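Local coordinates for glutathione s-transferase I (Zea mays, PDB 1AXD), which catalyses the conjugation of glutathione to electrophilic compounds, and in maize takes part in the detoxification of herbicides, at residues A[60-65]-A[71-76]; A[4-9]-A[46-51]; A[19-22]-A[27-30]. One frame throughout, in Å; residues are numbered along the deposited sequence.

Contact 1: residues A[60-65]-A[71-76]; sequences GDLYLF and CKYAAR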
loop_
_atom_site.group_PDB
_atom_site.type_symbol
_atom_site.label_atom_id
_atom_site.label_comp_id
_atom_site.label_asym_id
_atom_site.label_seq_id
_atom_site.Cartn_x
_atom_site.Cartn_y
_atom_site.Cartn_z
ATOM N N GLY A 60 13.775 -19.020 7.555
ATOM C CA GLY A 60 15.179 -19.360 7.640
ATOM C C GLY A 60 15.913 -18.156 8.182
ATOM O O GLY A 60 15.769 -17.812 9.342
ATOM N N ASP A 61 16.658 -17.485 7.316
ATOM C CA ASP A 61 17.417 -16.300 7.706
ATOM C C ASP A 61 16.820 -15.075 7.057
ATOM O O ASP A 61 17.371 -13.989 7.200
ATOM C CB ASP A 61 18.870 -16.447 7.258
ATOM C CG ASP A 61 19.004 -16.492 5.744
ATOM O OD1 ASP A 61 18.650 -17.537 5.150
ATOM O OD2 ASP A 61 19.431 -15.473 5.151
ATOM N N LEU A 62 15.745 -15.262 6.297
ATOM C CA LEU A 62 15.072 -14.169 5.616
ATOM C C LEU A 62 14.099 -13.514 6.564
ATOM O O LEU A 62 13.312 -14.211 7.194
ATOM C CB LEU A 62 14.338 -14.702 4.378
ATOM C CG LEU A 62 13.564 -13.709 3.509
ATOM C CD1 LEU A 62 14.544 -12.722 2.860
ATOM C CD2 LEU A 62 12.772 -14.460 2.431
ATOM N N TYR A 63 14.207 -12.198 6.727
ATOM C CA TYR A 63 13.308 -11.448 7.603
ATOM C C TYR A 63 12.435 -10.540 6.784
ATOM O O TYR A 63 12.938 -9.871 5.897
ATOM C CB TYR A 63 14.105 -10.633 8.629
ATOM C CG TYR A 63 14.569 -11.434 9.819
ATOM C CD1 TYR A 63 13.652 -12.002 10.689
ATOM C CD2 TYR A 63 15.918 -11.628 10.074
ATOM C CE1 TYR A 63 14.064 -12.743 11.782
ATOM C CE2 TYR A 63 16.343 -12.374 11.172
ATOM C CZ TYR A 63 15.409 -12.930 12.019
ATOM O OH TYR A 63 15.801 -13.689 13.102
ATOM N N LEU A 64 11.137 -10.526 7.056
ATOM C CA LEU A 64 10.214 -9.676 6.309
ATOM C C LEU A 64 9.248 -8.986 7.222
ATOM O O LEU A 64 8.979 -9.488 8.308
ATOM C CB LEU A 64 9.421 -10.496 5.287
ATOM C CG LEU A 64 10.178 -11.208 4.168
ATOM C CD1 LEU A 64 9.259 -12.218 3.502
ATOM C CD2 LEU A 64 10.674 -10.204 3.140
ATOM N N PHE A 65 8.747 -7.832 6.789
ATOM C CA PHE A 65 7.768 -7.074 7.547
ATOM C C PHE A 65 6.845 -6.367 6.598
ATOM O O PHE A 65 7.151 -6.311 5.418
ATOM C CB PHE A 65 8.410 -6.128 8.572
ATOM C CG PHE A 65 9.460 -5.229 8.013
ATOM C CD1 PHE A 65 10.757 -5.690 7.820
ATOM C CD2 PHE A 65 9.173 -3.896 7.737
ATOM C CE1 PHE A 65 11.757 -4.835 7.366
ATOM C CE2 PHE A 65 10.171 -3.022 7.281
ATOM C CZ PHE A 65 11.462 -3.494 7.098
ATOM N N CYS A 71 2.489 -11.232 2.552
ATOM C CA CYS A 71 1.457 -11.950 1.823
ATOM C C CYS A 71 1.923 -12.297 0.432
ATOM O O CYS A 71 1.820 -13.442 0.048
ATOM C CB CYS A 71 0.161 -11.115 1.757
ATOM S SG CYS A 71 -0.630 -10.673 3.355
ATOM N N LYS A 72 2.450 -11.343 -0.322
ATOM C CA LYS A 72 2.908 -11.642 -1.672
ATOM C C LYS A 72 3.978 -12.688 -1.641
ATOM O O LYS A 72 4.044 -13.494 -2.540
ATOM C CB LYS A 72 3.424 -10.391 -2.379
ATOM C CG LYS A 72 2.416 -9.274 -2.486
ATOM C CD LYS A 72 2.932 -8.145 -3.369
ATOM C CE LYS A 72 2.050 -6.885 -3.278
ATOM N NZ LYS A 72 2.065 -6.220 -1.930
ATOM N N TYR A 73 4.815 -12.692 -0.615
ATOM C CA TYR A 73 5.869 -13.690 -0.507
ATOM C C TYR A 73 5.341 -15.090 -0.294
ATOM O O TYR A 73 5.838 -16.013 -0.911
ATOM C CB TYR A 73 6.807 -13.332 0.633
ATOM C CG TYR A 73 7.885 -14.356 0.880
ATOM C CD1 TYR A 73 9.018 -14.406 0.080
ATOM C CD2 TYR A 73 7.801 -15.236 1.954
ATOM C CE1 TYR A 73 10.036 -15.291 0.345
ATOM C CE2 TYR A 73 8.821 -16.126 2.228
ATOM C CZ TYR A 73 9.934 -16.144 1.421
ATOM O OH TYR A 73 10.977 -16.978 1.720
ATOM N N ALA A 74 4.379 -15.269 0.598
ATOM C CA ALA A 74 3.844 -16.597 0.840
ATOM C C ALA A 74 3.218 -17.172 -0.408
ATOM O O ALA A 74 3.269 -18.379 -0.610
ATOM C CB ALA A 74 2.848 -16.545 1.982
ATOM N N ALA A 75 2.610 -16.328 -1.236
ATOM C CA ALA A 75 1.990 -16.799 -2.470
ATOM C C ALA A 75 3.074 -17.036 -3.472
ATOM O O ALA A 75 3.141 -18.098 -4.052
ATOM C CB ALA A 75 0.970 -15.773 -2.977
ATOM N N ARG A 76 3.951 -16.064 -3.615
ATOM C CA ARG A 76 5.076 -16.115 -4.531
ATOM C C ARG A 76 5.924 -17.383 -4.309
ATOM O O ARG A 76 6.488 -17.903 -5.260
ATOM C CB ARG A 76 5.915 -14.855 -4.284
ATOM C CG ARG A 76 6.902 -14.466 -5.357
ATOM C CD ARG A 76 7.846 -13.382 -4.820
ATOM N NE ARG A 76 7.218 -12.065 -4.727
ATOM C CZ ARG A 76 6.882 -11.340 -5.788
ATOM N NH1 ARG A 76 7.108 -11.810 -7.009
ATOM N NH2 ARG A 76 6.353 -10.135 -5.632
#

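Contact 2: residues A[4-9]-A[46-51]; sequences KLYGAV and LVRNPF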
loop_
_atom_site.group_PDB
_atom_site.type_symbol
_atom_site.label_atom_id
_atom_site.label_comp_id
_atom_site.label_asym_id
_atom_site.label_seq_id
_atom_site.Cartn_x
_atom_site.Cartn_y
_atom_site.Cartn_z
ATOM N N LYS A 4 8.200 -18.557 10.830
ATOM C CA LYS A 4 7.617 -18.062 12.077
ATOM C C LYS A 4 6.963 -16.745 11.818
ATOM O O LYS A 4 7.629 -15.835 11.349
ATOM C CB LYS A 4 8.673 -17.859 13.168
ATOM C CG LYS A 4 9.756 -18.914 13.257
ATOM C CD LYS A 4 9.199 -20.288 13.508
ATOM C CE LYS A 4 10.297 -21.330 13.395
ATOM N NZ LYS A 4 9.725 -22.706 13.366
ATOM N N LEU A 5 5.668 -16.644 12.095
ATOM C CA LEU A 5 4.924 -15.401 11.915
ATOM C C LEU A 5 4.867 -14.725 13.270
ATOM O O LEU A 5 4.323 -15.293 14.204
ATOM C CB LEU A 5 3.516 -15.689 11.379
ATOM C CG LEU A 5 2.565 -14.530 11.062
ATOM C CD1 LEU A 5 3.145 -13.602 9.961
ATOM C CD2 LEU A 5 1.236 -15.140 10.592
ATOM N N TYR A 6 5.439 -13.532 13.373
ATOM C CA TYR A 6 5.480 -12.810 14.630
ATOM C C TYR A 6 4.355 -11.864 14.853
ATOM O O TYR A 6 4.112 -11.008 14.011
ATOM C CB TYR A 6 6.808 -12.076 14.738
ATOM C CG TYR A 6 7.992 -13.006 14.799
ATOM C CD1 TYR A 6 8.320 -13.645 15.988
ATOM C CD2 TYR A 6 8.790 -13.241 13.678
ATOM C CE1 TYR A 6 9.408 -14.486 16.075
ATOM C CE2 TYR A 6 9.890 -14.091 13.751
ATOM C CZ TYR A 6 10.190 -14.706 14.963
ATOM O OH TYR A 6 11.284 -15.523 15.109
ATOM N N GLY A 7 3.684 -11.995 15.994
ATOM C CA GLY A 7 2.580 -11.116 16.324
ATOM C C GLY A 7 1.475 -11.830 17.070
ATOM O O GLY A 7 1.356 -13.040 16.980
ATOM N N ALA A 8 0.669 -11.071 17.807
ATOM C CA ALA A 8 -0.452 -11.622 18.564
ATOM C C ALA A 8 -1.650 -11.773 17.648
ATOM O O ALA A 8 -2.037 -10.802 17.029
ATOM C CB ALA A 8 -0.777 -10.696 19.750
ATOM N N VAL A 9 -2.287 -12.944 17.645
ATOM C CA VAL A 9 -3.450 -13.235 16.781
ATOM C C VAL A 9 -4.597 -12.251 16.823
ATOM O O VAL A 9 -5.475 -12.322 15.978
ATOM C CB VAL A 9 -4.038 -14.651 17.049
ATOM C CG1 VAL A 9 -2.933 -15.717 17.001
ATOM C CG2 VAL A 9 -4.773 -14.682 18.394
ATOM N N LEU A 46 13.800 -6.026 16.856
ATOM C CA LEU A 46 14.252 -4.986 15.936
ATOM C C LEU A 46 15.080 -5.536 14.781
ATOM O O LEU A 46 15.263 -4.839 13.798
ATOM C CB LEU A 46 15.028 -3.903 16.686
ATOM C CG LEU A 46 14.129 -3.137 17.651
ATOM C CD1 LEU A 46 14.960 -2.316 18.633
ATOM C CD2 LEU A 46 13.156 -2.247 16.864
ATOM N N VAL A 47 15.607 -6.752 14.903
ATOM C CA VAL A 47 16.366 -7.321 13.798
ATOM C C VAL A 47 15.412 -7.928 12.806
ATOM O O VAL A 47 15.827 -8.270 11.707
ATOM C CB VAL A 47 17.427 -8.352 14.256
ATOM C CG1 VAL A 47 18.395 -7.698 15.248
ATOM C CG2 VAL A 47 16.773 -9.579 14.869
ATOM N N ARG A 48 14.142 -8.059 13.195
ATOM C CA ARG A 48 13.101 -8.601 12.315
ATOM C C ARG A 48 12.365 -7.428 11.701
ATOM O O ARG A 48 12.203 -7.396 10.499
ATOM C CB ARG A 48 12.137 -9.486 13.098
ATOM C CG ARG A 48 12.827 -10.537 13.938
ATOM C CD ARG A 48 11.815 -11.280 14.751
ATOM N NE ARG A 48 12.410 -12.059 15.829
ATOM C CZ ARG A 48 11.987 -12.014 17.088
ATOM N NH1 ARG A 48 10.977 -11.226 17.428
ATOM N NH2 ARG A 48 12.555 -12.774 18.007
ATOM N N ASN A 49 11.952 -6.462 12.519
ATOM C CA ASN A 49 11.270 -5.273 12.019
ATOM C C ASN A 49 11.960 -4.043 12.629
ATOM O O ASN A 49 11.798 -3.785 13.820
ATOM C CB ASN A 49 9.781 -5.304 12.385
ATOM C CG ASN A 49 8.958 -4.256 11.631
ATOM O OD1 ASN A 49 9.486 -3.336 11.037
ATOM N ND2 ASN A 49 7.648 -4.409 11.670
ATOM N N PRO A 50 12.761 -3.305 11.834
ATOM C CA PRO A 50 13.459 -2.119 12.340
ATOM C C PRO A 50 12.545 -1.055 12.814
ATOM O O PRO A 50 12.985 -0.179 13.534
ATOM C CB PRO A 50 14.280 -1.657 11.138
ATOM C CG PRO A 50 13.500 -2.173 9.955
ATOM C CD PRO A 50 13.103 -3.546 10.420
ATOM N N PHE A 51 11.284 -1.097 12.399
ATOM C CA PHE A 51 10.309 -0.097 12.819
ATOM C C PHE A 51 9.541 -0.566 14.054
ATOM O O PHE A 51 8.501 -0.014 14.358
ATOM C CB PHE A 51 9.356 0.242 11.671
ATOM C CG PHE A 51 10.023 0.910 10.487
ATOM C CD1 PHE A 51 10.291 2.273 10.497
ATOM C CD2 PHE A 51 10.350 0.180 9.347
ATOM C CE1 PHE A 51 10.875 2.900 9.387
ATOM C CE2 PHE A 51 10.929 0.800 8.237
ATOM C CZ PHE A 51 11.192 2.164 8.258
#

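Contact 3: residues A[19-22]-A[27-30]; sequences TALE and DYEI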
loop_
_atom_site.group_PDB
_atom_site.type_symbol
_atom_site.label_atom_id
_atom_site.label_comp_id
_atom_site.label_asym_id
_atom_site.label_seq_id
_atom_site.Cartn_x
_atom_site.Cartn_y
_atom_site.Cartn_z
ATOM N N THR A 19 -4.038 -15.484 6.683
ATOM C CA THR A 19 -4.974 -15.869 5.632
ATOM C C THR A 19 -4.244 -16.368 4.408
ATOM O O THR A 19 -4.592 -17.413 3.889
ATOM C CB THR A 19 -5.842 -14.685 5.191
ATOM O OG1 THR A 19 -6.414 -14.060 6.340
ATOM C CG2 THR A 19 -6.976 -15.167 4.256
ATOM N N ALA A 20 -3.252 -15.617 3.939
ATOM C CA ALA A 20 -2.492 -15.994 2.754
ATOM C C ALA A 20 -1.637 -17.224 2.983
ATOM O O ALA A 20 -1.516 -18.047 2.085
ATOM C CB ALA A 20 -1.647 -14.798 2.275
ATOM N N LEU A 21 -1.068 -17.360 4.176
ATOM C CA LEU A 21 -0.225 -18.498 4.483
ATOM C C LEU A 21 -1.055 -19.734 4.495
ATOM O O LEU A 21 -0.631 -20.751 3.968
ATOM C CB LEU A 21 0.472 -18.268 5.819
ATOM C CG LEU A 21 1.564 -17.175 5.793
ATOM C CD1 LEU A 21 1.832 -16.609 7.201
ATOM C CD2 LEU A 21 2.862 -17.725 5.198
ATOM N N GLU A 22 -2.265 -19.636 5.036
ATOM C CA GLU A 22 -3.188 -20.766 5.094
ATOM C C GLU A 22 -3.649 -21.181 3.717
ATOM O O GLU A 22 -3.841 -22.360 3.479
ATOM C CB GLU A 22 -4.414 -20.412 5.945
ATOM C CG GLU A 22 -4.151 -20.289 7.442
ATOM C CD GLU A 22 -3.762 -21.607 8.100
ATOM O OE1 GLU A 22 -4.046 -22.673 7.521
ATOM O OE2 GLU A 22 -3.186 -21.586 9.209
ATOM N N ASP A 27 4.056 -23.746 5.557
ATOM C CA ASP A 27 4.434 -24.349 6.832
ATOM C C ASP A 27 4.790 -23.170 7.712
ATOM O O ASP A 27 5.745 -22.474 7.409
ATOM C CB ASP A 27 5.661 -25.260 6.632
ATOM C CG ASP A 27 5.788 -26.343 7.707
ATOM O OD1 ASP A 27 4.924 -26.423 8.612
ATOM O OD2 ASP A 27 6.761 -27.130 7.634
ATOM N N TYR A 28 4.018 -22.914 8.761
ATOM C CA TYR A 28 4.314 -21.778 9.622
ATOM C C TYR A 28 3.695 -21.886 10.993
ATOM O O TYR A 28 2.790 -22.692 11.200
ATOM C CB TYR A 28 3.821 -20.476 8.967
ATOM C CG TYR A 28 2.354 -20.182 9.236
ATOM C CD1 TYR A 28 1.350 -20.839 8.523
ATOM C CD2 TYR A 28 1.969 -19.289 10.239
ATOM C CE1 TYR A 28 0.013 -20.622 8.800
ATOM C CE2 TYR A 28 0.627 -19.065 10.522
ATOM C CZ TYR A 28 -0.342 -19.739 9.793
ATOM O OH TYR A 28 -1.673 -19.514 10.042
ATOM N N GLU A 29 4.153 -21.042 11.905
ATOM C CA GLU A 29 3.625 -20.998 13.252
ATOM C C GLU A 29 3.635 -19.572 13.711
ATOM O O GLU A 29 4.387 -18.779 13.177
ATOM C CB GLU A 29 4.439 -21.885 14.190
ATOM C CG GLU A 29 5.889 -21.520 14.317
ATOM C CD GLU A 29 6.627 -22.469 15.234
ATOM O OE1 GLU A 29 6.738 -23.669 14.892
ATOM O OE2 GLU A 29 7.091 -22.012 16.301
ATOM N N ILE A 30 2.781 -19.230 14.664
ATOM C CA ILE A 30 2.715 -17.867 15.158
ATOM C C ILE A 30 3.471 -17.739 16.441
ATOM O O ILE A 30 3.469 -18.662 17.233
ATOM C CB ILE A 30 1.253 -17.416 15.367
ATOM C CG1 ILE A 30 0.426 -17.763 14.129
ATOM C CG2 ILE A 30 1.194 -15.888 15.648
ATOM C CD1 ILE A 30 -1.024 -17.350 14.218
#

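Contact 1: residues A[60-65]-A[71-76]
The strand carrying Leu-64 and the helix carrying Tyr-73 come closest at these two residues, whose CA atoms lie 9.0 Å apart, a spacing that side chains rather than backbone must bridge. No hydrogen bond crosses the interval; one aromatic ring and two leucines do the work. Tyr-73 has its CG anti to the backbone N (chi1 176°), and this swings the ring off the helix and toward the strand. Leu-64 places CD1 over one face of that ring, 3.9 Å from the centroid and 21° off the normal, a CH-pi contact displaced toward the rim. The same methyl is 3.7 Å from Tyr-73 CG, near the root of the ring, and the two side chains cross at about a right angle. Leu-62, two residues back on the same side of the strand, deals with the far end of the ring. Its side chain meets Tyr-73 from the opposite direction, CD2 lying 3.5 Å from CZ in an oblique approach. Between them the two leucines therefore follow the ring along its length, one at the base and one by the phenol end.

The hydroxyl is not left to the leucine methyl alone: Tyr-73 OH is hydrogen-bonded to Asp-59 OD2, which anchors the outer end of the ring beside the turn leading into the strand. The second subunit joins the packing, with Val-96 of that chain against Leu-64 and its Leu-88 against Tyr-73; Arg-76 NH2 makes a salt bridge to Asp-95 of the same neighbour. Strand 62-65 is an edge strand of the sheet, and helix 67-78 follows it directly and packs back across it, the closing beta-beta-alpha unit of the thioredoxin-like domain of glutathione transferases.

Contact 2: residues A[4-9]-A[46-51]
Beside the place where Arg-48 lies on Tyr-6, the loop fixes its own shape by a polar bond: Phe-51 N donates to Asn-49 OD1 at 3.2 Å, with the donor well above the carbonyl plane. This is an Asx turn, and it belongs to the loop that runs into strand 56-59 of the thioredoxin-like domain. Across the contact the interaction is a cation-pi stack. The guanidinium of Arg-48 is laid flat on one face of the Tyr-6 ring, the planes only 6° apart and the centres separated by 4.1 Å. The arginine chain, extended from CG to NE, also brings CD over the same face, 3.8 Å from the centroid, so that a CH-pi contact adjoins the stack. Tyr-6 OH is hydrogen-bonded to Gln-58 OE1, tying the ring to a neighbouring strand, while Tyr-63 and Ala-56 also touch Arg-48. A leucine in place of Tyr-6 would probably let the guanidinium turn for want of a flat surface beneath it, and Gln-58 OE1 would lose its hydroxyl partner. Along the stack, Arg-48 NE stands 3.6 Å from Tyr-6 CZ, whereas CZ of the arginine has Tyr-6 CE1 as its nearest ring atom, at 3.7 Å.

Contact 3: residues A[19-22]-A[27-30]
Leu-21 and Glu-22, neighbours on one helix, treat the ring of Tyr-28 in two different ways, one through its face and the other through its hydroxyl. The tight apolar part belongs to Leu-21, a buried residue that points at the strand where the backbones are nearest, with 7.6 Å between its CA and that of Tyr-28. Leu-21 CB sits over one face of the ring, toward the rim, 3.8 Å from Tyr-28 CE1, in a CH-pi contact. Further along, Leu-21 CD1 lies 4.1 Å from CD2 of Tyr-28, so the leucine runs over part of that one face, from the CE1 edge to CG and CD2. Met-3 and Leu-5 of strand 3-6 touch both residues, and Ala-74 of helix 67-78 adds to the packing on Leu-21. This is the interior of the beta-alpha-beta unit formed by strand 3-6, helix 14-24 and strand 28-31, a hallmark of thioredoxin-like domains.

The other side is polar and turned more to solvent, Glu-22 and Tyr-28 both being partly exposed, and a single short bond holds it. Tyr-28 adopts a chi1 of 85°, with CG lying between the backbone N and the carbonyl carbon, which carries the phenol across to Glu-22 on the helix. There Tyr-28 OH donates a hydrogen bond to Glu-22 OE2 at 2.7 Å. The carboxylate stands at the ring's edge, its plane turned 72° from that of the ring. The chain of Glu-22 bends at its second torsion to get there, and is flanked by Ser-201 and Lys-204 of helix 200-208.

The hydroxyl reaches OE2 on its anti side, 21° out of the carboxylate plane. Such a donor probably stabilises the charged form of the glutamate, and the bond in turn is likely to limit rotation at the outer end of the ring.

All three contacts lie in the N-terminal, thioredoxin-like domain and share its one mixed sheet. Contacts 1 and 3 have centres 11 Å apart and meet through their helices, where Ala-74 CB comes within 3.4 Å of Leu-21 CD2. Contacts 1 and 2, with centres 12 Å apart, abut on the side of strand 62-65 turned away from helix 67-78: Tyr-63 packs on Arg-48, and Phe-65 on Asn-49 and Pro-50. Contact 3 joins contact 2 through the adjacent parallel strands, with a probable hydrogen bond of 2.7 Å from Leu-5 N to Glu-29 O. Contacts 1 and 2 also touch the second subunit. In this family the N-terminal domain supplies most of the glutathione site; these contacts are packing within that domain.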